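Local coordinates for protein 2',5'-phosphodiesterase 12 (Homo sapiens, PDB 4Z0V) that belongs to the endonuclease/exonuclease/phosphatase family and holds a magnesium ion in its DNase I-like domain, at residues 181-186 against 212-217. Residues are numbered along the deposited sequence; the frame is centred on the assembly and turned at random. Where two conformers were deposited one is given.
Sequences QEVDRA and GLATFY. With MG (magnesium ion), chain B.
Gln181 sets the CG methylene of its side chain 3.8 Å from Leu213 CD2, the two crossing at a slant; the chain bends at CG (chi2 82°), turning the flat amide away from the leucine, and NE2 is given to Asn285 OD1. The peptide groups of Val183 and Gly212 are joined by two hydrogen bonds, neither donor lying in the acceptor's plane, in a G1 beta bulge within the mixed sheet of the DNase I-like fold. Val183 N approaches Gly212 O at 2.9 Å, nearly straight at 169°; Gly212 N meets Val183 O at 2.9 Å from above that carbonyl plane, 37° out of it. Glu182 is the extra residue, and its positive phi turns the chain sharply, so that its side chain leaves away from strand 211-218. Valine, beta-branched, suits the strand: CG1 stands anti to the backbone N, leaving Val183 CG2 on the backbone N side, 4.1 Å from Ala214 CB, an apolar contact with the small alanine methyl. Phe188 and Leu192 of the following helix also pack on Val183. Glycine puts no side chain on this face beside Val183. The corner delivers the Glu182 carboxylate, a hard oxygen ligand, to the magnesium ion, whose other five ligands are waters. Glu182 OE1 accepts hydrogen bonds from Ala135 N and from water 1 (2.7 Å), itself a ligand; Glu182 OE2, hydrogen-bonded to Asn132 ND2, binds the magnesium ion at 2.0 Å.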
loop_
_atom_site.group_PDB
_atom_site.type_symbol
_atom_site.label_atom_id
_atom_site.label_comp_id
_atom_site.label_asym_id
_atom_site.label_seq_id
_atom_site.Cartn_x
_atom_site.Cartn_y
_atom_site.Cartn_z
ATOM N N GLN A 181 3.240 -2.042 -0.594
ATOM C CA GLN A 181 4.263 -3.029 -0.908
ATOM C C GLN A 181 4.054 -4.236 -0.026
ATOM O O GLN A 181 3.377 -4.144 1.005
ATOM C CB GLN A 181 5.687 -2.485 -0.745
ATOM C CG GLN A 181 5.936 -1.147 -1.481
ATOM C CD GLN A 181 5.456 0.042 -0.681
ATOM O OE1 GLN A 181 5.535 0.065 0.544
ATOM N NE2 GLN A 181 4.933 1.056 -1.352
ATOM N N GLU A 182 4.581 -5.388 -0.463
ATOM C CA GLU A 182 4.478 -6.674 0.251
ATOM C C GLU A 182 3.014 -7.091 0.409
ATOM O O GLU A 182 2.564 -7.531 1.489
ATOM C CB GLU A 182 5.231 -6.649 1.593
ATOM C CG GLU A 182 6.742 -6.718 1.387
ATOM C CD GLU A 182 7.495 -7.128 2.633
ATOM O OE1 GLU A 182 6.977 -7.979 3.387
ATOM O OE2 GLU A 182 8.611 -6.614 2.853
ATOM N N VAL A 183 2.285 -6.972 -0.694
ATOM C CA VAL A 183 0.887 -7.382 -0.754
ATOM C C VAL A 183 0.832 -8.813 -1.257
ATOM O O VAL A 183 1.167 -9.063 -2.417
ATOM C CB VAL A 183 0.065 -6.436 -1.686
ATOM C CG1 VAL A 183 -1.409 -6.893 -1.784
ATOM C CG2 VAL A 183 0.154 -4.975 -1.228
ATOM N N ASP A 184 0.306 -9.724 -0.452
ATOM C CA ASP A 184 0.142 -11.114 -0.926
ATOM C C ASP A 184 -1.023 -11.181 -1.898
ATOM O O ASP A 184 -1.948 -10.358 -1.810
ATOM C CB ASP A 184 -0.136 -12.069 0.255
ATOM C CG ASP A 184 0.905 -12.062 1.345
ATOM O OD1 ASP A 184 0.686 -11.365 2.382
ATOM O OD2 ASP A 184 1.872 -12.847 1.238
ATOM N N ARG A 185 -0.984 -12.166 -2.827
ATOM C CA ARG A 185 -2.051 -12.328 -3.813
ATOM C C ARG A 185 -3.433 -12.409 -3.132
ATOM O O ARG A 185 -4.329 -11.659 -3.523
ATOM C CB ARG A 185 -1.819 -13.552 -4.731
ATOM C CG ARG A 185 -2.931 -13.708 -5.777
ATOM C CD ARG A 185 -2.772 -14.905 -6.710
ATOM N NE ARG A 185 -1.650 -14.775 -7.649
ATOM C CZ ARG A 185 -1.637 -13.982 -8.718
ATOM N NH1 ARG A 185 -2.674 -13.197 -8.985
ATOM N NH2 ARG A 185 -0.578 -13.947 -9.510
ATOM N N ALA A 186 -3.624 -13.276 -2.111
ATOM C CA ALA A 186 -4.920 -13.411 -1.419
ATOM C C ALA A 186 -5.258 -12.175 -0.593
ATOM O O ALA A 186 -6.434 -11.876 -0.426
ATOM C CB ALA A 186 -4.927 -14.649 -0.516
ATOM N N GLY A 212 3.551 -8.681 -3.979
ATOM C CA GLY A 212 3.964 -7.576 -4.824
ATOM C C GLY A 212 3.393 -6.246 -4.419
ATOM O O GLY A 212 3.208 -5.931 -3.225
ATOM N N LEU A 213 3.125 -5.471 -5.437
ATOM C CA LEU A 213 2.725 -4.100 -5.283
ATOM C C LEU A 213 1.267 -3.897 -5.603
ATOM O O LEU A 213 0.767 -4.498 -6.553
ATOM C CB LEU A 213 3.545 -3.240 -6.255
ATOM C CG LEU A 213 5.089 -3.338 -6.229
ATOM C CD1 LEU A 213 5.654 -2.453 -7.359
ATOM C CD2 LEU A 213 5.647 -2.875 -4.875
ATOM N N ALA A 214 0.622 -2.957 -4.883
ATOM C CA ALA A 214 -0.740 -2.548 -5.239
ATOM C C ALA A 214 -0.867 -1.031 -5.199
ATOM O O ALA A 214 -0.233 -0.367 -4.366
ATOM C CB ALA A 214 -1.768 -3.180 -4.309
ATOM N N THR A 215 -1.713 -0.481 -6.093
ATOM C CA THR A 215 -2.029 0.961 -6.083
ATOM C C THR A 215 -3.541 1.055 -6.104
ATOM O O THR A 215 -4.169 0.441 -6.955
ATOM C CB THR A 215 -1.355 1.723 -7.263
ATOM O OG1 THR A 215 0.067 1.651 -7.136
ATOM C CG2 THR A 215 -1.745 3.217 -7.315
ATOM N N PHE A 216 -4.105 1.800 -5.172
ATOM C CA PHE A 216 -5.550 2.047 -5.075
ATOM C C PHE A 216 -5.808 3.522 -5.295
ATOM O O PHE A 216 -4.996 4.336 -4.900
ATOM C CB PHE A 216 -6.111 1.606 -3.724
ATOM C CG PHE A 216 -6.235 0.110 -3.598
ATOM C CD1 PHE A 216 -5.158 -0.662 -3.145
ATOM C CD2 PHE A 216 -7.451 -0.527 -3.860
ATOM C CE1 PHE A 216 -5.279 -2.050 -3.020
ATOM C CE2 PHE A 216 -7.570 -1.921 -3.742
ATOM C CZ PHE A 216 -6.475 -2.669 -3.339
ATOM N N TYR A 217 -6.912 3.866 -5.959
ATOM C CA TYR A 217 -7.200 5.271 -6.222
ATOM C C TYR A 217 -8.668 5.521 -5.975
ATOM O O TYR A 217 -9.488 4.653 -6.264
ATOM C CB TYR A 217 -6.784 5.678 -7.660
ATOM C CG TYR A 217 -7.320 4.739 -8.725
ATOM C CD1 TYR A 217 -6.636 3.572 -9.064
ATOM C CD2 TYR A 217 -8.544 4.979 -9.340
ATOM C CE1 TYR A 217 -7.175 2.652 -9.961
ATOM C CE2 TYR A 217 -9.079 4.078 -10.262
ATOM C CZ TYR A 217 -8.393 2.915 -10.564
ATOM O OH TYR A 217 -8.917 2.043 -11.488
HETATM MG MG MG B . 9.639 -6.632 4.585
HETATM O O HOH W 1 9.070 -8.623 4.941
HETATM O O HOH W 2 11.306 -7.537 3.620
HETATM O O HOH W 3 10.585 -4.863 4.333
HETATM O O HOH W 4 10.676 -6.727 6.458
HETATM O O HOH W 5 7.997 -5.724 5.553
#